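Long-range contacts in putative amino acid binding protein (Streptococcus mutans, PDB 4C0R), which binds glutathione, held here in its oxidised disulfide form, and probably delivers it to the cystine ABC importer TcyBC for uptake into the cell: residues V92-K97 against D177-I182; G109-V114 against G155-K160; Q113-N118 against A146-N151. All coordinates share one frame; numbering follows the deposited sequence.

Interaction 1. Residues V92-K97 against D177-I182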
loop_
_atom_site.group_PDB
_atom_site.type_symbol
_atom_site.label_atom_id
_atom_site.label_comp_id
_atom_site.label_asym_id
_atom_site.label_seq_id
_atom_site.Cartn_x
_atom_site.Cartn_y
_atom_site.Cartn_z
ATOM N N VAL A 92 -9.579 -6.813 0.416
ATOM C CA VAL A 92 -10.589 -7.472 1.256
ATOM C C VAL A 92 -11.526 -6.440 1.923
ATOM O O VAL A 92 -11.225 -5.257 2.039
ATOM C CB VAL A 92 -9.993 -8.344 2.363
ATOM C CG1 VAL A 92 -9.210 -9.436 1.779
ATOM C CG2 VAL A 92 -9.130 -7.486 3.357
ATOM N N LEU A 93 -12.687 -6.937 2.326
ATOM C CA LEU A 93 -13.628 -6.262 3.126
ATOM C C LEU A 93 -13.429 -6.776 4.550
ATOM O O LEU A 93 -13.499 -7.971 4.796
ATOM C CB LEU A 93 -15.006 -6.686 2.594
ATOM C CG LEU A 93 -16.324 -6.137 3.008
ATOM C CD1 LEU A 93 -16.334 -4.622 3.120
ATOM C CD2 LEU A 93 -17.338 -6.620 1.965
ATOM N N VAL A 94 -13.152 -5.886 5.483
ATOM C CA VAL A 94 -13.007 -6.201 6.877
ATOM C C VAL A 94 -14.325 -5.843 7.579
ATOM O O VAL A 94 -14.772 -4.711 7.514
ATOM C CB VAL A 94 -11.901 -5.365 7.534
ATOM C CG1 VAL A 94 -11.752 -5.723 9.000
ATOM C CG2 VAL A 94 -10.578 -5.562 6.765
ATOM N N VAL A 95 -14.918 -6.831 8.223
ATOM C CA VAL A 95 -16.201 -6.694 8.899
ATOM C C VAL A 95 -16.185 -7.551 10.143
ATOM O O VAL A 95 -15.378 -8.473 10.273
ATOM C CB VAL A 95 -17.396 -7.198 8.015
ATOM C CG1 VAL A 95 -17.570 -6.324 6.741
ATOM C CG2 VAL A 95 -17.216 -8.666 7.679
ATOM N N PRO A 96 -17.084 -7.239 11.086
ATOM C CA PRO A 96 -17.249 -8.122 12.235
ATOM C C PRO A 96 -17.654 -9.503 11.777
ATOM O O PRO A 96 -18.319 -9.690 10.780
ATOM C CB PRO A 96 -18.398 -7.443 13.001
ATOM C CG PRO A 96 -18.351 -6.035 12.588
ATOM C CD PRO A 96 -17.989 -6.088 11.123
ATOM N N LYS A 97 -17.224 -10.525 12.515
ATOM C CA LYS A 97 -17.616 -11.859 12.178
ATOM C C LYS A 97 -19.157 -11.896 12.209
ATOM O O LYS A 97 -19.814 -11.221 13.010
ATOM C CB LYS A 97 -17.025 -12.818 13.209
ATOM C CG LYS A 97 -15.521 -12.972 13.110
ATOM C CD LYS A 97 -15.027 -13.905 14.211
ATOM C CE LYS A 97 -13.554 -14.187 14.030
ATOM N NZ LYS A 97 -13.066 -14.911 15.227
ATOM N N ASP A 177 -10.129 -10.314 17.437
ATOM C CA ASP A 177 -10.672 -11.631 17.136
ATOM C C ASP A 177 -12.145 -11.617 16.791
ATOM O O ASP A 177 -12.721 -12.654 16.506
ATOM C CB ASP A 177 -10.490 -12.583 18.330
ATOM C CG ASP A 177 -10.698 -11.911 19.648
ATOM O OD1 ASP A 177 -11.824 -11.428 19.947
ATOM O OD2 ASP A 177 -9.729 -11.903 20.449
ATOM N N ASN A 178 -12.758 -10.453 16.798
ATOM C CA ASN A 178 -14.152 -10.387 16.383
ATOM C C ASN A 178 -14.293 -9.929 14.931
ATOM O O ASN A 178 -15.397 -9.627 14.492
ATOM C CB ASN A 178 -14.919 -9.458 17.294
ATOM C CG ASN A 178 -14.615 -8.024 17.038
ATOM O OD1 ASN A 178 -13.447 -7.647 16.798
ATOM N ND2 ASN A 178 -15.642 -7.211 17.042
ATOM N N LEU A 179 -13.165 -9.826 14.220
ATOM C CA LEU A 179 -13.192 -9.386 12.820
ATOM C C LEU A 179 -12.830 -10.514 11.896
ATOM O O LEU A 179 -12.092 -11.448 12.268
ATOM C CB LEU A 179 -12.206 -8.222 12.569
ATOM C CG LEU A 179 -12.488 -6.898 13.297
ATOM C CD1 LEU A 179 -11.430 -5.855 12.957
ATOM C CD2 LEU A 179 -13.888 -6.412 12.954
ATOM N N LYS A 180 -13.321 -10.420 10.675
ATOM C CA LYS A 180 -12.907 -11.321 9.621
ATOM C C LYS A 180 -12.661 -10.521 8.342
ATOM O O LYS A 180 -12.998 -9.338 8.248
ATOM C CB LYS A 180 -13.977 -12.360 9.367
ATOM C CG LYS A 180 -15.280 -11.777 8.897
ATOM C CD LYS A 180 -16.247 -12.865 8.507
ATOM C CE LYS A 180 -17.522 -12.258 7.983
ATOM N NZ LYS A 180 -18.490 -13.321 7.556
ATOM N N VAL A 181 -12.060 -11.187 7.367
ATOM C CA VAL A 181 -11.840 -10.625 6.071
ATOM C C VAL A 181 -12.574 -11.437 5.007
ATOM O O VAL A 181 -12.711 -12.662 5.102
ATOM C CB VAL A 181 -10.320 -10.433 5.720
ATOM C CG1 VAL A 181 -9.564 -9.750 6.862
ATOM C CG2 VAL A 181 -9.665 -11.677 5.284
ATOM N N ILE A 182 -13.122 -10.702 4.045
ATOM C CA ILE A 182 -13.812 -11.240 2.900
ATOM C C ILE A 182 -13.061 -10.814 1.648
ATOM O O ILE A 182 -12.909 -9.618 1.394
ATOM C CB ILE A 182 -15.284 -10.721 2.822
ATOM C CG1 ILE A 182 -16.059 -11.181 4.068
ATOM C CG2 ILE A 182 -15.972 -11.162 1.507
ATOM C CD1 ILE A 182 -17.389 -10.439 4.214
HETATM O O HOH W 1 -18.275 -10.375 15.548
#

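Interaction 2. Residues G109-V114 against G155-K160. With CD (cadmium ion), chain F; CD (cadmium ion), chain M; GDS (oxidized glutathione disulfide), chain C.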
loop_
_atom_site.group_PDB
_atom_site.type_symbol
_atom_site.label_atom_id
_atom_site.label_comp_id
_atom_site.label_asym_id
_atom_site.label_seq_id
_atom_site.Cartn_x
_atom_site.Cartn_y
_atom_site.Cartn_z
ATOM N N GLY A 109 -25.474 1.360 2.049
ATOM C CA GLY A 109 -26.129 1.889 3.225
ATOM C C GLY A 109 -25.329 1.900 4.523
ATOM O O GLY A 109 -25.771 2.413 5.555
ATOM N N HIS A 110 -24.123 1.319 4.487
ATOM C CA HIS A 110 -23.289 1.205 5.659
ATOM C C HIS A 110 -22.194 2.311 5.699
ATOM O O HIS A 110 -21.983 3.038 4.724
ATOM C CB HIS A 110 -22.669 -0.176 5.669
ATOM C CG HIS A 110 -23.620 -1.287 6.017
ATOM N ND1 HIS A 110 -24.211 -2.084 5.055
ATOM C CD2 HIS A 110 -23.989 -1.814 7.217
ATOM C CE1 HIS A 110 -24.932 -3.025 5.643
ATOM N NE2 HIS A 110 -24.803 -2.894 6.951
ATOM N N SER A 111 -21.541 2.417 6.838
ATOM C CA SER A 111 -20.586 3.494 7.054
ATOM C C SER A 111 -19.171 2.932 7.109
ATOM O O SER A 111 -18.949 1.848 7.617
ATOM C CB SER A 111 -20.931 4.244 8.342
ATOM O OG SER A 111 -20.230 5.483 8.446
ATOM N N THR A 112 -18.236 3.722 6.563
ATOM C CA THR A 112 -16.837 3.356 6.527
ATOM C C THR A 112 -16.002 4.618 6.655
ATOM O O THR A 112 -16.476 5.721 6.435
ATOM C CB THR A 112 -16.492 2.629 5.211
ATOM O OG1 THR A 112 -15.174 2.109 5.348
ATOM C CG2 THR A 112 -16.478 3.526 4.052
ATOM N N GLN A 113 -14.746 4.421 6.997
ATOM C CA GLN A 113 -13.752 5.465 7.026
ATOM C C GLN A 113 -12.844 5.311 5.815
ATOM O O GLN A 113 -12.557 4.173 5.371
ATOM C CB GLN A 113 -12.927 5.397 8.285
ATOM C CG GLN A 113 -13.737 5.885 9.550
ATOM C CD GLN A 113 -12.869 5.913 10.799
ATOM O OE1 GLN A 113 -12.395 4.901 11.270
ATOM N NE2 GLN A 113 -12.648 7.098 11.322
ATOM N N VAL A 114 -12.449 6.449 5.271
ATOM C CA VAL A 114 -11.515 6.506 4.126
ATOM C C VAL A 114 -10.527 7.636 4.313
ATOM O O VAL A 114 -10.771 8.577 5.094
ATOM C CB VAL A 114 -12.223 6.674 2.798
ATOM C CG1 VAL A 114 -13.045 5.403 2.495
ATOM C CG2 VAL A 114 -13.145 7.897 2.805
ATOM N N GLY A 155 -17.280 -1.232 16.664
ATOM C CA GLY A 155 -18.580 -0.826 16.192
ATOM C C GLY A 155 -18.805 0.611 15.821
ATOM O O GLY A 155 -19.925 1.032 15.599
ATOM N N LYS A 156 -17.744 1.403 15.710
ATOM C CA LYS A 156 -17.918 2.778 15.371
ATOM C C LYS A 156 -18.240 3.001 13.915
ATOM O O LYS A 156 -18.838 4.015 13.522
ATOM C CB LYS A 156 -16.639 3.567 15.701
ATOM C CG LYS A 156 -16.360 3.626 17.168
ATOM C CD LYS A 156 -15.280 4.659 17.430
ATOM N N TYR A 157 -17.729 2.082 13.106
ATOM C CA TYR A 157 -17.993 2.068 11.673
ATOM C C TYR A 157 -18.251 0.631 11.298
ATOM O O TYR A 157 -17.916 -0.269 12.042
ATOM C CB TYR A 157 -16.789 2.651 10.903
ATOM C CG TYR A 157 -16.623 4.096 11.206
ATOM C CD1 TYR A 157 -17.374 5.052 10.530
ATOM C CD2 TYR A 157 -15.760 4.495 12.212
ATOM C CE1 TYR A 157 -17.259 6.397 10.849
ATOM C CE2 TYR A 157 -15.659 5.845 12.546
ATOM C CZ TYR A 157 -16.396 6.765 11.860
ATOM O OH TYR A 157 -16.284 8.096 12.201
ATOM N N ASP A 158 -18.885 0.401 10.152
ATOM C CA ASP A 158 -19.406 -0.912 9.853
ATOM C C ASP A 158 -18.461 -1.859 9.101
ATOM O O ASP A 158 -18.578 -3.068 9.214
ATOM C CB ASP A 158 -20.665 -0.763 9.002
ATOM C CG ASP A 158 -21.782 0.058 9.693
ATOM O OD1 ASP A 158 -21.891 0.001 10.931
ATOM O OD2 ASP A 158 -22.526 0.724 8.933
ATOM N N PHE A 159 -17.561 -1.306 8.301
ATOM C CA PHE A 159 -16.648 -2.115 7.518
ATOM C C PHE A 159 -15.443 -1.271 7.144
ATOM O O PHE A 159 -15.531 -0.024 7.222
ATOM C CB PHE A 159 -17.298 -2.648 6.219
ATOM C CG PHE A 159 -17.599 -1.602 5.181
ATOM C CD1 PHE A 159 -18.806 -0.945 5.172
ATOM C CD2 PHE A 159 -16.682 -1.281 4.189
ATOM C CE1 PHE A 159 -19.092 -0.027 4.227
ATOM C CE2 PHE A 159 -16.951 -0.376 3.224
ATOM C CZ PHE A 159 -18.188 0.279 3.239
ATOM N N LYS A 160 -14.366 -1.935 6.694
ATOM C CA LYS A 160 -13.219 -1.226 6.090
ATOM C C LYS A 160 -12.689 -2.080 4.934
ATOM O O LYS A 160 -12.419 -3.256 5.103
ATOM C CB LYS A 160 -12.104 -0.996 7.118
ATOM C CG LYS A 160 -10.813 -0.381 6.566
ATOM C CD LYS A 160 -11.029 1.017 6.014
ATOM C CE LYS A 160 -9.723 1.604 5.508
ATOM N NZ LYS A 160 -9.911 2.929 4.885
HETATM CD CD CD F . -25.373 -4.115 8.626
HETATM CD CD CD M . -24.053 1.049 10.708
HETATM C CD1 GDS C . -3.289 10.096 6.488
HETATM N N2 GDS C . -3.740 8.875 7.170
HETATM C CA2 GDS C . -2.708 7.976 7.541
HETATM C C2 GDS C . -1.990 8.187 8.827
HETATM O O2 GDS C . -0.841 7.727 8.999
HETATM C CB2 GDS C . -2.256 6.831 6.719
HETATM S SG2 GDS C . -3.266 6.551 5.281
HETATM N N3 GDS C . -2.672 8.943 9.857
HETATM C CA3 GDS C . -1.974 9.257 11.103
HETATM C C3 GDS C . -1.628 10.737 10.955
HETATM O OE3 GDS C . -1.669 11.521 11.954
HETATM O OE4 GDS C . -1.302 11.239 9.841
HETATM N N4 GDS C . -4.034 3.742 3.852
HETATM C CA4 GDS C . -5.120 3.423 4.748
HETATM C C4 GDS C . -6.424 3.806 4.138
HETATM O OE5 GDS C . -6.553 3.944 2.883
HETATM O OE6 GDS C . -7.405 3.924 4.924
HETATM C C5 GDS C . -2.694 3.525 4.300
HETATM O O5 GDS C . -2.490 3.037 5.411
HETATM C CA5 GDS C . -1.673 4.007 3.371
HETATM N N5 GDS C . -1.891 3.876 1.990
HETATM C CB5 GDS C . -0.950 5.224 3.846
HETATM S SG5 GDS C . -2.040 6.663 3.666
HETATM C CA6 GDS C . -3.666 1.810 -1.869
HETATM C C6 GDS C . -3.263 2.986 -2.744
HETATM O OE7 GDS C . -3.928 4.055 -2.662
HETATM O OE8 GDS C . -2.281 2.904 -3.521
HETATM N N6 GDS C . -2.896 0.638 -2.324
HETATM C CB6 GDS C . -3.441 2.106 -0.430
HETATM C CG6 GDS C . -2.062 2.781 -0.253
HETATM C CD6 GDS C . -1.732 2.721 1.223
HETATM O O6 GDS C . -1.299 1.726 1.823
HETATM O O HOH W 2 -20.636 5.002 11.366
HETATM O O HOH W 3 -13.757 1.935 8.169
HETATM O O HOH W 4 -13.982 9.817 10.353
HETATM O O HOH W 5 -27.596 -3.766 9.278
HETATM O O HOH W 6 -22.397 2.732 11.764
HETATM O O HOH W 7 -25.417 1.278 9.209
#

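Interaction 3. Residues Q113-N118 against A146-N151. With CD (cadmium ion), chain G; GDS (oxidized glutathione disulfide), chain C.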
loop_
_atom_site.group_PDB
_atom_site.type_symbol
_atom_site.label_atom_id
_atom_site.label_comp_id
_atom_site.label_asym_id
_atom_site.label_seq_id
_atom_site.Cartn_x
_atom_site.Cartn_y
_atom_site.Cartn_z
ATOM N N GLN A 113 -14.746 4.421 6.997
ATOM C CA GLN A 113 -13.752 5.465 7.026
ATOM C C GLN A 113 -12.844 5.311 5.815
ATOM O O GLN A 113 -12.557 4.173 5.371
ATOM C CB GLN A 113 -12.927 5.397 8.285
ATOM C CG GLN A 113 -13.737 5.885 9.550
ATOM C CD GLN A 113 -12.869 5.913 10.799
ATOM O OE1 GLN A 113 -12.395 4.901 11.270
ATOM N NE2 GLN A 113 -12.648 7.098 11.322
ATOM N N VAL A 114 -12.449 6.449 5.271
ATOM C CA VAL A 114 -11.515 6.506 4.126
ATOM C C VAL A 114 -10.527 7.636 4.313
ATOM O O VAL A 114 -10.771 8.577 5.094
ATOM C CB VAL A 114 -12.223 6.674 2.798
ATOM C CG1 VAL A 114 -13.045 5.403 2.495
ATOM C CG2 VAL A 114 -13.145 7.897 2.805
ATOM N N VAL A 115 -9.404 7.522 3.612
ATOM C CA VAL A 115 -8.362 8.548 3.607
ATOM C C VAL A 115 -8.170 9.090 2.202
ATOM O O VAL A 115 -7.931 8.344 1.273
ATOM C CB VAL A 115 -7.054 8.006 4.136
ATOM C CG1 VAL A 115 -5.955 9.093 4.053
ATOM C CG2 VAL A 115 -7.194 7.536 5.557
ATOM N N GLN A 116 -8.343 10.416 2.035
ATOM C CA GLN A 116 -8.222 11.049 0.731
ATOM C C GLN A 116 -6.958 10.608 -0.010
ATOM O O GLN A 116 -5.880 10.507 0.572
ATOM C CB GLN A 116 -8.270 12.590 0.851
ATOM N N GLY A 117 -7.134 10.344 -1.289
ATOM C CA GLY A 117 -6.032 10.030 -2.186
ATOM C C GLY A 117 -5.710 8.547 -2.191
ATOM O O GLY A 117 -4.857 8.134 -2.987
ATOM N N ASN A 118 -6.357 7.739 -1.342
ATOM C CA ASN A 118 -6.151 6.294 -1.438
ATOM C C ASN A 118 -7.139 5.686 -2.434
ATOM O O ASN A 118 -8.237 6.248 -2.659
ATOM C CB ASN A 118 -6.304 5.612 -0.082
ATOM C CG ASN A 118 -5.122 5.882 0.826
ATOM O OD1 ASN A 118 -4.182 5.079 0.919
ATOM N ND2 ASN A 118 -5.135 7.025 1.482
ATOM N N ALA A 146 -4.646 0.961 11.239
ATOM C CA ALA A 146 -4.947 0.134 12.410
ATOM C C ALA A 146 -6.068 0.778 13.241
ATOM O O ALA A 146 -6.895 0.090 13.785
ATOM C CB ALA A 146 -3.689 -0.071 13.240
ATOM N N HIS A 147 -6.046 2.108 13.344
ATOM C CA HIS A 147 -7.039 2.868 14.090
ATOM C C HIS A 147 -8.424 2.581 13.464
ATOM O O HIS A 147 -9.410 2.407 14.165
ATOM C CB HIS A 147 -6.698 4.363 14.004
ATOM C CG HIS A 147 -7.539 5.250 14.873
ATOM N ND1 HIS A 147 -7.293 5.429 16.221
ATOM C CD2 HIS A 147 -8.635 6.004 14.587
ATOM C CE1 HIS A 147 -8.187 6.266 16.725
ATOM N NE2 HIS A 147 -9.019 6.622 15.758
ATOM N N GLN A 148 -8.480 2.595 12.135
ATOM C CA GLN A 148 -9.738 2.431 11.445
ATOM C C GLN A 148 -10.221 0.997 11.595
ATOM O O GLN A 148 -11.443 0.765 11.816
ATOM C CB GLN A 148 -9.628 2.793 9.978
ATOM C CG GLN A 148 -9.170 4.250 9.672
ATOM C CD GLN A 148 -9.001 4.426 8.181
ATOM O OE1 GLN A 148 -9.907 4.181 7.447
ATOM N NE2 GLN A 148 -7.823 4.828 7.749
ATOM N N ILE A 149 -9.305 0.036 11.519
ATOM C CA ILE A 149 -9.672 -1.360 11.692
ATOM C C ILE A 149 -10.192 -1.626 13.110
ATOM O O ILE A 149 -11.250 -2.241 13.308
ATOM C CB ILE A 149 -8.539 -2.305 11.273
ATOM C CG1 ILE A 149 -8.348 -2.190 9.770
ATOM C CG2 ILE A 149 -8.815 -3.744 11.712
ATOM C CD1 ILE A 149 -7.200 -2.996 9.230
ATOM N N ARG A 150 -9.494 -1.101 14.108
ATOM C CA ARG A 150 -9.997 -1.176 15.477
ATOM C C ARG A 150 -11.384 -0.525 15.626
ATOM O O ARG A 150 -12.217 -1.022 16.361
ATOM C CB ARG A 150 -9.001 -0.533 16.429
ATOM C CG ARG A 150 -9.284 -0.780 17.880
ATOM C CD ARG A 150 -8.183 -0.178 18.728
ATOM N NE ARG A 150 -6.922 -0.861 18.515
ATOM C CZ ARG A 150 -6.574 -1.929 19.214
ATOM N NH1 ARG A 150 -7.383 -2.412 20.149
ATOM N NH2 ARG A 150 -5.417 -2.506 18.979
ATOM N N ASN A 151 -11.642 0.587 14.945
ATOM C CA ASN A 151 -12.960 1.246 15.001
ATOM C C ASN A 151 -14.076 0.334 14.465
ATOM O O ASN A 151 -15.224 0.396 14.916
ATOM C CB ASN A 151 -13.000 2.506 14.167
ATOM C CG ASN A 151 -12.412 3.704 14.887
ATOM O OD1 ASN A 151 -12.207 3.690 16.111
ATOM N ND2 ASN A 151 -12.144 4.752 14.131
HETATM CD CD CD G . -5.475 4.500 17.240
HETATM C CD1 GDS C . -3.289 10.096 6.488
HETATM N N2 GDS C . -3.740 8.875 7.170
HETATM C CA2 GDS C . -2.708 7.976 7.541
HETATM C C2 GDS C . -1.990 8.187 8.827
HETATM O O2 GDS C . -0.841 7.727 8.999
HETATM C CB2 GDS C . -2.256 6.831 6.719
HETATM S SG2 GDS C . -3.266 6.551 5.281
HETATM N N3 GDS C . -2.672 8.943 9.857
HETATM C CA3 GDS C . -1.974 9.257 11.103
HETATM C C3 GDS C . -1.628 10.737 10.955
HETATM O OE3 GDS C . -1.669 11.521 11.954
HETATM O OE4 GDS C . -1.302 11.239 9.841
HETATM N N4 GDS C . -4.034 3.742 3.852
HETATM C CA4 GDS C . -5.120 3.423 4.748
HETATM C C4 GDS C . -6.424 3.806 4.138
HETATM O OE5 GDS C . -6.553 3.944 2.883
HETATM O OE6 GDS C . -7.405 3.924 4.924
HETATM C C5 GDS C . -2.694 3.525 4.300
HETATM O O5 GDS C . -2.490 3.037 5.411
HETATM C CA5 GDS C . -1.673 4.007 3.371
HETATM N N5 GDS C . -1.891 3.876 1.990
HETATM C CB5 GDS C . -0.950 5.224 3.846
HETATM S SG5 GDS C . -2.040 6.663 3.666
HETATM C CA6 GDS C . -3.666 1.810 -1.869
HETATM C C6 GDS C . -3.263 2.986 -2.744
HETATM O OE7 GDS C . -3.928 4.055 -2.662
HETATM O OE8 GDS C . -2.281 2.904 -3.521
HETATM N N6 GDS C . -2.896 0.638 -2.324
HETATM C CB6 GDS C . -3.441 2.106 -0.430
HETATM C CG6 GDS C . -2.062 2.781 -0.253
HETATM C CD6 GDS C . -1.732 2.721 1.223
HETATM O O6 GDS C . -1.299 1.726 1.823
HETATM O O HOH W 8 -11.485 8.072 14.132
HETATM O O HOH W 9 -13.391 2.462 10.805
HETATM O O HOH W 10 -4.223 2.574 16.080
HETATM O O HOH W 11 -6.976 3.081 18.107
#

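Interaction 1. Residues V92-K97 against D177-I182
Leu-93 and Ile-182 face each other as an antiparallel hydrogen-bonded pair: Leu-93 N donates to Ile-182 O over 2.8 Å, and Ile-182 N returns a bond to Leu-93 O. Two residues on, Val-95 and Lys-180 repeat the exchange, with Lys-180 N reaching Val-95 O at 2.9 Å along a nearly straight N-H line (173°). Between these pairs the non-hydrogen-bonded Val-94 and Val-181 send their side chains to the other face of the sheet, where Val-94 CG1 meets Leu-179 CD1 at 4.0 Å. On the face of Leu-93, Val-95 and Ile-182, Val-95 CG2 touches Ile-182 CD1. Val-95 CG2 also meets Lys-180 CE at 3.6 Å, because Lys-180 CG sits between the backbone N and the carbonyl carbon (chi1 62°), which lays the extended chain across the valine. Beyond Pro-96, Lys-97 N bonds to Asn-178 O at 2.8 Å, and the outstretched Lys-97 chain ends with NZ on Asp-177 O at 2.6 Å. Further out, Leu-179 packs on Ile-149 and Val-152 of helix 145-153, Val-92 and Val-181 on helix 164-173, while Leu-93 and Val-95 lie against Phe-159. Within the chain strand 179-183 pairs with 81-96 alone, whereas 81-96 also pairs with 160-163 and 191-196; the contact is thus the antiparallel edge of a mixed sheet, with helices against the Val-94 and Val-181 face, in one lobe of the family 3 solute-binding fold.

Interaction 2. Residues G109-V114 against G155-K160
One end of this contact lies in the glutathione disulfide pocket, where Lys-160 NZ links the protein backbone to the ligand: it donates to Gln-113 O at 3.0 Å and to OE6 of the ligand at 2.7 Å. The lysine chain bends at chi2 (63°) and is extended from there to NZ, which reaches both acceptors, while Gln-148 OE1 of helix 145-153 takes a further bond from NZ. Beside it, the amide of Gln-113 lies flat over one face of the Tyr-157 ring, the planes 7° apart, with CG above the ring centre at 3.4 Å from the centroid in a CH-pi contact. Thr-112 CB also stands over a face of the Phe-159 ring, but offset toward its rim, and Thr-112 OG1 donates to Phe-159 O at 2.9 Å; His-110 CB touches the edge of the same ring. Farther from the ligand, Ser-111 N bonds to Asp-158 OD2 at 2.9 Å from above the carboxylate plane, and Asp-158 N answers to Ser-111 O. Both Asp-158 oxygens chelate one cadmium ion, while His-110 NE2 binds another at 2.1 Å together with Asp-100. With three acceptors around it, one a ligand carboxylate, the Lys-160 ammonium is probably kept charged, and it would hold that carboxylate by both charge and hydrogen bond.

Interaction 3. Residues Q113-N118 against A146-N151
Part of the wall of the glutathione disulfide pocket is built here from strand 111-114, the type II beta turn Val-115 to Asn-118 and helix 145-153. Val-115 CG2 lies 3.5 Å from Gln-148 NE2, and the same amide nitrogen donates to ligand OE6 at 3.0 Å. The extended Gln-148 chain sets its amide between strand and ligand: OE1, held by Lys-160, rests 3.4 Å from Gln-113 CB, while NE2 also donates to Glu-143 O. Both ends of this buried amide are therefore engaged, which would fix its rotation and aim NE2 at the carboxylate. One helical turn on, Asn-151 ND2 reaches Gln-113 OE1 at 2.9 Å in a nearly straight bond (169°); the acceptor lies in the Asn-151 amide plane, although the two amide planes are 37° apart. A water at 2.7 Å from Gln-113 OE1 bridges that oxygen to Gln-148 O. The turn, with Gly-117 at positive phi, brings Asn-118 back so that both its backbone N and its ND2 bond to Val-115 O, from the same face of that carbonyl. With ND2 so held, Asn-118 OD1 is turned to the ligand, accepting from ligand N4 at 3.2 Å and, weakly, from ligand N5. Val-115 CG1 meanwhile packs against the carbon CD1 of the glutathione disulfide.

Overall arrangement
From the N terminus, strand 81-96 is the first of these elements to be reached, and its pairing with 177-182 closes the widest loop, interaction 1. Interactions 2 and 3 nest inside it. Both start from strand 111-114 and share Gln-113 and Val-114; interaction 3 closes first, on helix 145-153, and interaction 2 a little later, on the loop leading to strand 160-163. The helix and this loop are probably joined by a hydrogen bond from Lys-156 N to Asn-151 O. Interaction 1 meets interaction 2 where Val-94 N probably bonds to Lys-160 O. Together they tie the larger sheet, through helix and loop, to the small parallel sheet beside the ligand.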